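Local atomic coordinates of histidine--tRNA ligase (PDB entry 1H4V), a protein that catalyses the ATP-dependent attachment of L-histidine to its cognate tRNA(His), releasing AMP and diphosphate. Residues Ser280-Ser292 with Pro301-Ala315. Numbering follows the deposited sequence.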
ATOM      1  N   SER A 280     -19.371  -3.539 -16.043  1.00 39.47           N
ATOM      2  CA  SER A 280     -19.716  -2.142 -16.287  1.00 39.81           C
ATOM      3  C   SER A 280     -19.817  -1.378 -14.973  1.00 37.15           C
ATOM      4  O   SER A 280     -19.607  -0.165 -14.941  1.00 37.59           O
ATOM      5  CB  SER A 280     -21.047  -2.042 -17.043  1.00 43.57           C
ATOM      6  OG  SER A 280     -22.121  -2.542 -16.262  1.00 47.96           O
ATOM      7  N   ALA A 281     -20.147  -2.096 -13.899  1.00 33.61           N
ATOM      8  CA  ALA A 281     -20.269  -1.492 -12.576  1.00 31.58           C
ATOM      9  C   ALA A 281     -18.886  -1.160 -12.042  1.00 29.19           C
ATOM     10  O   ALA A 281     -18.018  -2.029 -11.966  1.00 29.67           O
ATOM     11  CB  ALA A 281     -20.974  -2.442 -11.621  1.00 33.09           C
ATOM     12  N   LEU A 282     -18.681   0.100 -11.677  1.00 26.48           N
ATOM     13  CA  LEU A 282     -17.391   0.541 -11.152  1.00 24.42           C
ATOM     14  C   LEU A 282     -17.300   0.279  -9.658  1.00 23.52           C
ATOM     15  O   LEU A 282     -16.217   0.041  -9.121  1.00 23.42           O
ATOM     16  CB  LEU A 282     -17.201   2.029 -11.430  1.00 20.23           C
ATOM     17  CG  LEU A 282     -17.246   2.363 -12.920  1.00 20.95           C
ATOM     18  CD1 LEU A 282     -17.131   3.857 -13.132  1.00 21.97           C
ATOM     19  CD2 LEU A 282     -16.108   1.628 -13.623  1.00 21.27           C
ATOM     20  N   GLY A 283     -18.451   0.318  -8.997  1.00 22.19           N
ATOM     21  CA  GLY A 283     -18.498   0.093  -7.568  1.00 21.92           C
ATOM     22  C   GLY A 283     -19.929   0.151  -7.072  1.00 21.41           C
ATOM     23  O   GLY A 283     -20.842   0.477  -7.830  1.00 21.61           O
ATOM     24  N   GLY A 284     -20.131  -0.162  -5.799  1.00 18.99           N
ATOM     25  CA  GLY A 284     -21.470  -0.143  -5.251  1.00 18.15           C
ATOM     26  C   GLY A 284     -21.450  -0.591  -3.810  1.00 17.95           C
ATOM     27  O   GLY A 284     -20.386  -0.825  -3.243  1.00 19.88           O
ATOM     28  N   GLY A 285     -22.624  -0.714  -3.208  1.00 18.46           N
ATOM     29  CA  GLY A 285     -22.673  -1.130  -1.821  1.00 17.83           C
ATOM     30  C   GLY A 285     -24.056  -1.073  -1.218  1.00 16.01           C
ATOM     31  O   GLY A 285     -25.051  -1.339  -1.878  1.00 15.98           O
ATOM     32  N   GLY A 286     -24.117  -0.721   0.055  1.00 16.60           N
ATOM     33  CA  GLY A 286     -25.401  -0.652   0.717  1.00 16.67           C
ATOM     34  C   GLY A 286     -25.291  -0.934   2.196  1.00 16.31           C
ATOM     35  O   GLY A 286     -24.196  -1.051   2.741  1.00 15.57           O
ATOM     36  N   ARG A 287     -26.448  -1.049   2.837  1.00 18.91           N
ATOM     37  CA  ARG A 287     -26.539  -1.286   4.268  1.00 19.87           C
ATOM     38  C   ARG A 287     -26.420  -2.779   4.582  1.00 19.66           C
ATOM     39  O   ARG A 287     -26.891  -3.623   3.814  1.00 19.93           O
ATOM     40  CB  ARG A 287     -27.863  -0.687   4.760  1.00 17.55           C
ATOM     41  CG  ARG A 287     -28.136  -0.784   6.244  1.00 18.11           C
ATOM     42  CD  ARG A 287     -29.278   0.156   6.603  1.00 18.83           C
ATOM     43  NE  ARG A 287     -28.857   1.559   6.598  1.00 15.89           N
ATOM     44  CZ  ARG A 287     -28.091   2.104   7.542  1.00 19.31           C
ATOM     45  NH1 ARG A 287     -27.665   1.368   8.565  1.00 14.44           N
ATOM     46  NH2 ARG A 287     -27.751   3.384   7.480  1.00 20.92           N
ATOM     47  N   TYR A 288     -25.782  -3.099   5.703  1.00 21.33           N
ATOM     48  CA  TYR A 288     -25.567  -4.492   6.108  1.00 25.51           C
ATOM     49  C   TYR A 288     -25.586  -4.661   7.621  1.00 28.41           C
ATOM     50  O   TYR A 288     -24.601  -5.105   8.218  1.00 29.31           O
ATOM     51  CB  TYR A 288     -24.222  -4.964   5.582  1.00 22.73           C
ATOM     52  CG  TYR A 288     -23.107  -4.005   5.918  1.00 28.02           C
ATOM     53  CD1 TYR A 288     -22.499  -4.015   7.178  1.00 26.60           C
ATOM     54  CD2 TYR A 288     -22.686  -3.051   4.990  1.00 27.31           C
ATOM     55  CE1 TYR A 288     -21.509  -3.103   7.501  1.00 23.66           C
ATOM     56  CE2 TYR A 288     -21.697  -2.134   5.306  1.00 21.48           C
ATOM     57  CZ  TYR A 288     -21.116  -2.163   6.561  1.00 25.85           C
ATOM     58  OH  TYR A 288     -20.165  -1.234   6.886  1.00 23.23           O
ATOM     59  N   ASP A 289     -26.720  -4.352   8.230  1.00 28.16           N
ATOM     60  CA  ASP A 289     -26.873  -4.416   9.677  1.00 31.39           C
ATOM     61  C   ASP A 289     -26.608  -5.711  10.463  1.00 29.75           C
ATOM     62  O   ASP A 289     -26.306  -5.638  11.652  1.00 33.47           O
ATOM     63  CB  ASP A 289     -28.253  -3.855  10.038  1.00 35.20           C
ATOM     64  CG  ASP A 289     -28.432  -2.410   9.559  1.00 41.77           C
ATOM     65  OD1 ASP A 289     -29.560  -1.883   9.648  1.00 47.38           O
ATOM     66  OD2 ASP A 289     -27.440  -1.804   9.089  1.00 39.81           O
ATOM     67  N   GLY A 290     -26.690  -6.881   9.840  1.00 26.68           N
ATOM     68  CA  GLY A 290     -26.454  -8.103  10.601  1.00 23.19           C
ATOM     69  C   GLY A 290     -25.080  -8.768  10.536  1.00 23.38           C
ATOM     70  O   GLY A 290     -24.887  -9.857  11.080  1.00 20.38           O
ATOM     71  N   LEU A 291     -24.114  -8.119   9.893  1.00 21.93           N
ATOM     72  CA  LEU A 291     -22.782  -8.689   9.753  1.00 22.45           C
ATOM     73  C   LEU A 291     -21.994  -8.757  11.061  1.00 24.06           C
ATOM     74  O   LEU A 291     -21.262  -9.722  11.302  1.00 24.81           O
ATOM     75  CB  LEU A 291     -21.984  -7.905   8.695  1.00 19.41           C
ATOM     76  CG  LEU A 291     -20.520  -8.300   8.482  1.00 17.66           C
ATOM     77  CD1 LEU A 291     -20.425  -9.717   7.964  1.00 12.34           C
ATOM     78  CD2 LEU A 291     -19.890  -7.344   7.498  1.00 23.69           C
ATOM     79  N   SER A 292     -22.136  -7.740  11.903  1.00 24.13           N
ATOM     80  CA  SER A 292     -21.423  -7.708  13.175  1.00 24.69           C
ATOM     81  C   SER A 292     -21.768  -8.906  14.061  1.00 24.90           C
ATOM     82  O   SER A 292     -20.883  -9.581  14.581  1.00 24.61           O
ATOM     83  CB  SER A 292     -21.738  -6.413  13.917  1.00 25.22           C
ATOM     84  OG  SER A 292     -21.042  -6.363  15.151  1.00 33.21           O
ATOM     85  N   PRO A 301     -25.182  -1.335  13.084  1.00 20.81           N
ATOM     86  CA  PRO A 301     -25.721  -0.928  11.780  1.00 20.75           C
ATOM     87  C   PRO A 301     -24.571  -0.467  10.899  1.00 19.97           C
ATOM     88  O   PRO A 301     -23.623   0.146  11.384  1.00 20.04           O
ATOM     89  CB  PRO A 301     -26.652   0.231  12.128  1.00 23.13           C
ATOM     90  CG  PRO A 301     -27.021  -0.027  13.568  1.00 23.78           C
ATOM     91  CD  PRO A 301     -25.718  -0.488  14.160  1.00 21.98           C
ATOM     92  N   GLY A 302     -24.654  -0.748   9.605  1.00 18.70           N
ATOM     93  CA  GLY A 302     -23.574  -0.341   8.730  1.00 17.94           C
ATOM     94  C   GLY A 302     -24.017  -0.071   7.318  1.00 17.43           C
ATOM     95  O   GLY A 302     -25.022  -0.595   6.857  1.00 19.65           O
ATOM     96  N   VAL A 303     -23.268   0.776   6.629  1.00 15.83           N
ATOM     97  CA  VAL A 303     -23.571   1.105   5.250  1.00 14.40           C
ATOM     98  C   VAL A 303     -22.261   1.599   4.667  1.00 14.62           C
ATOM     99  O   VAL A 303     -21.475   2.251   5.354  1.00 17.48           O
ATOM    100  CB  VAL A 303     -24.671   2.198   5.149  1.00 13.10           C
ATOM    101  CG1 VAL A 303     -24.195   3.486   5.784  1.00 13.45           C
ATOM    102  CG2 VAL A 303     -25.040   2.433   3.694  1.00 12.01           C
ATOM    103  N   GLY A 304     -22.010   1.267   3.408  1.00 13.89           N
ATOM    104  CA  GLY A 304     -20.772   1.681   2.781  1.00 12.07           C
ATOM    105  C   GLY A 304     -20.693   1.210   1.348  1.00 12.68           C
ATOM    106  O   GLY A 304     -21.711   0.828   0.764  1.00 14.92           O
ATOM    107  N   PHE A 305     -19.490   1.237   0.781  1.00 10.50           N
ATOM    108  CA  PHE A 305     -19.292   0.813  -0.595  1.00 10.46           C
ATOM    109  C   PHE A 305     -17.854   0.411  -0.866  1.00 10.46           C
ATOM    110  O   PHE A 305     -16.970   0.598  -0.034  1.00 12.59           O
ATOM    111  CB  PHE A 305     -19.671   1.947  -1.563  1.00  7.78           C
ATOM    112  CG  PHE A 305     -18.756   3.146  -1.491  1.00 12.35           C
ATOM    113  CD1 PHE A 305     -19.142   4.298  -0.812  1.00 15.74           C
ATOM    114  CD2 PHE A 305     -17.514   3.130  -2.119  1.00  9.28           C
ATOM    115  CE1 PHE A 305     -18.300   5.422  -0.762  1.00 11.19           C
ATOM    116  CE2 PHE A 305     -16.672   4.241  -2.070  1.00 13.90           C
ATOM    117  CZ  PHE A 305     -17.067   5.389  -1.393  1.00  9.21           C
ATOM    118  N   ALA A 306     -17.631  -0.125  -2.054  1.00 10.44           N
ATOM    119  CA  ALA A 306     -16.304  -0.516  -2.501  1.00 11.96           C
ATOM    120  C   ALA A 306     -16.293  -0.350  -4.007  1.00 12.03           C
ATOM    121  O   ALA A 306     -17.334  -0.460  -4.646  1.00 15.50           O
ATOM    122  CB  ALA A 306     -16.020  -1.979  -2.146  1.00  5.73           C
ATOM    123  N   PHE A 307     -15.133  -0.033  -4.566  1.00 13.37           N
ATOM    124  CA  PHE A 307     -14.983   0.050  -6.018  1.00 13.20           C
ATOM    125  C   PHE A 307     -13.598  -0.491  -6.383  1.00 12.02           C
ATOM    126  O   PHE A 307     -12.646  -0.378  -5.612  1.00 11.97           O
ATOM    127  CB  PHE A 307     -15.231   1.474  -6.558  1.00 11.91           C
ATOM    128  CG  PHE A 307     -14.210   2.498  -6.151  1.00  8.39           C
ATOM    129  CD1 PHE A 307     -12.912   2.452  -6.649  1.00  8.15           C
ATOM    130  CD2 PHE A 307     -14.579   3.562  -5.334  1.00  9.61           C
ATOM    131  CE1 PHE A 307     -11.997   3.460  -6.343  1.00 15.73           C
ATOM    132  CE2 PHE A 307     -13.674   4.578  -5.018  1.00  7.60           C
ATOM    133  CZ  PHE A 307     -12.384   4.533  -5.524  1.00  9.02           C
ATOM    134  N   GLY A 308     -13.513  -1.142  -7.533  1.00 14.15           N
ATOM    135  CA  GLY A 308     -12.252  -1.718  -7.964  1.00 11.35           C
ATOM    136  C   GLY A 308     -11.370  -0.700  -8.651  1.00 10.30           C
ATOM    137  O   GLY A 308     -11.781  -0.043  -9.609  1.00 11.22           O
ATOM    138  N   VAL A 309     -10.156  -0.560  -8.150  1.00  9.84           N
ATOM    139  CA  VAL A 309      -9.202   0.373  -8.727  1.00 10.32           C
ATOM    140  C   VAL A 309      -8.963   0.057 -10.206  1.00 11.53           C
ATOM    141  O   VAL A 309      -8.962   0.966 -11.041  1.00 12.69           O
ATOM    142  CB  VAL A 309      -7.876   0.335  -7.936  1.00 11.45           C
ATOM    143  CG1 VAL A 309      -6.842   1.243  -8.581  1.00  8.98           C
ATOM    144  CG2 VAL A 309      -8.145   0.772  -6.481  1.00  7.98           C
ATOM    145  N   GLU A 310      -8.783  -1.224 -10.535  1.00 11.82           N
ATOM    146  CA  GLU A 310      -8.558  -1.614 -11.923  1.00 13.45           C
ATOM    147  C   GLU A 310      -9.779  -1.318 -12.793  1.00 15.02           C
ATOM    148  O   GLU A 310      -9.634  -0.927 -13.945  1.00 16.75           O
ATOM    149  CB  GLU A 310      -8.199  -3.102 -12.043  1.00 15.89           C
ATOM    150  CG  GLU A 310      -6.829  -3.490 -11.500  1.00 12.95           C
ATOM    151  CD  GLU A 310      -6.817  -3.675  -9.987  1.00 20.69           C
ATOM    152  OE1 GLU A 310      -7.903  -3.589  -9.357  1.00 18.93           O
ATOM    153  OE2 GLU A 310      -5.720  -3.915  -9.430  1.00 18.40           O
ATOM    154  N   ARG A 311     -10.977  -1.499 -12.245  1.00 15.52           N
ATOM    155  CA  ARG A 311     -12.198  -1.218 -12.998  1.00 17.28           C
ATOM    156  C   ARG A 311     -12.211   0.264 -13.354  1.00 16.58           C
ATOM    157  O   ARG A 311     -12.543   0.647 -14.475  1.00 16.58           O
ATOM    158  CB  ARG A 311     -13.447  -1.524 -12.164  1.00 19.62           C
ATOM    159  CG  ARG A 311     -13.714  -2.991 -11.894  1.00 33.08           C
ATOM    160  CD  ARG A 311     -14.325  -3.687 -13.100  1.00 42.68           C
ATOM    161  NE  ARG A 311     -14.654  -5.083 -12.808  1.00 46.15           N
ATOM    162  CZ  ARG A 311     -15.570  -5.465 -11.922  1.00 48.41           C
ATOM    163  NH1 ARG A 311     -16.259  -4.555 -11.242  1.00 49.79           N
ATOM    164  NH2 ARG A 311     -15.784  -6.759 -11.706  1.00 46.02           N
ATOM    165  N   VAL A 312     -11.865   1.094 -12.375  1.00 16.15           N
ATOM    166  CA  VAL A 312     -11.843   2.536 -12.568  1.00 16.65           C
ATOM    167  C   VAL A 312     -10.765   2.966 -13.553  1.00 16.24           C
ATOM    168  O   VAL A 312     -11.034   3.788 -14.419  1.00 16.45           O
ATOM    169  CB  VAL A 312     -11.661   3.276 -11.218  1.00 17.08           C
ATOM    170  CG1 VAL A 312     -11.468   4.763 -11.454  1.00 14.51           C
ATOM    171  CG2 VAL A 312     -12.901   3.047 -10.345  1.00 17.80           C
ATOM    172  N   ALA A 313      -9.558   2.410 -13.435  1.00 17.19           N
ATOM    173  CA  ALA A 313      -8.483   2.760 -14.365  1.00 16.54           C
ATOM    174  C   ALA A 313      -8.909   2.413 -15.796  1.00 17.59           C
ATOM    175  O   ALA A 313      -8.564   3.122 -16.742  1.00 18.56           O
ATOM    176  CB  ALA A 313      -7.201   2.019 -14.008  1.00 10.90           C
ATOM    177  N   LEU A 314      -9.655   1.322 -15.960  1.00 17.28           N
ATOM    178  CA  LEU A 314     -10.114   0.951 -17.294  1.00 18.96           C
ATOM    179  C   LEU A 314     -11.147   1.964 -17.778  1.00 19.46           C
ATOM    180  O   LEU A 314     -11.123   2.386 -18.938  1.00 20.69           O
ATOM    181  CB  LEU A 314     -10.724  -0.456 -17.304  1.00 19.91           C
ATOM    182  CG  LEU A 314      -9.758  -1.639 -17.436  1.00 27.78           C
ATOM    183  CD1 LEU A 314     -10.515  -2.938 -17.198  1.00 29.69           C
ATOM    184  CD2 LEU A 314      -9.109  -1.645 -18.813  1.00 24.68           C
ATOM    185  N   ALA A 315     -12.054   2.359 -16.892  1.00 17.06           N
ATOM    186  CA  ALA A 315     -13.067   3.336 -17.267  1.00 16.77           C
ATOM    187  C   ALA A 315     -12.401   4.639 -17.698  1.00 17.63           C
ATOM    188  O   ALA A 315     -12.798   5.240 -18.694  1.00 18.24           O
ATOM    189  CB  ALA A 315     -14.017   3.582 -16.111  1.00 15.39           C
TER
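Tyr288 lays one face of its ring over the backbone of Gly302, whose CA sits 4.0 Å from the ring centroid in a CH-pi contact. Its CG lies between the backbone N and the carbonyl carbon (chi1 50°), which swings the ring back across the neighbouring strand and carries CE2 to 3.6 Å from Val303 N. Glycine suits position 302, since a CB would run into Tyr288 CE1 as the ring stands. Replacing Tyr288 by an alanine is likely to strip the cover from the Gly302 peptide and cost Glu130 its weak hydrogen bond with the hydroxyl. Just beyond, Asp289 OD2 grips two donors: Gly302 N at 3.0 Å, met on its anti side well out of the carboxylate plane, and Arg287 NH1 at 3.2 Å, in a salt bridge through the syn lone pair. The bend of Arg287 at chi3 turns its guanidinium back until Val303 CB lies over one face, toward the rim, while NH2 pairs with Asp140. Antiparallel strands 281-287 and 302-308 share paired bonds between Gly284 and Ala306 and between Gly286 and Gly304. Glycine at 283 and 285 permits the close approach, since a CB on either would clash with the opposite strand; at Gly286 it would jam against the preceding carbonyl oxygen. Phe305 and Phe307 send their rings away, onto helix 137-153. Leu282 CD2 packs 3.8 Å from Ala315 CB, on the helix following 302-308. That strand, between 281-287 and 123-132 in the largely antiparallel catalytic sheet, forms with its helix class II motif 3, whose arginine, probably Arg311, binds ATP in relatives. At the far end Arg287 probably stabilises the Asp289 charge, while Asp289 OD2 and Tyr288 N clasp Gly302 N and O beneath the tyrosine ring.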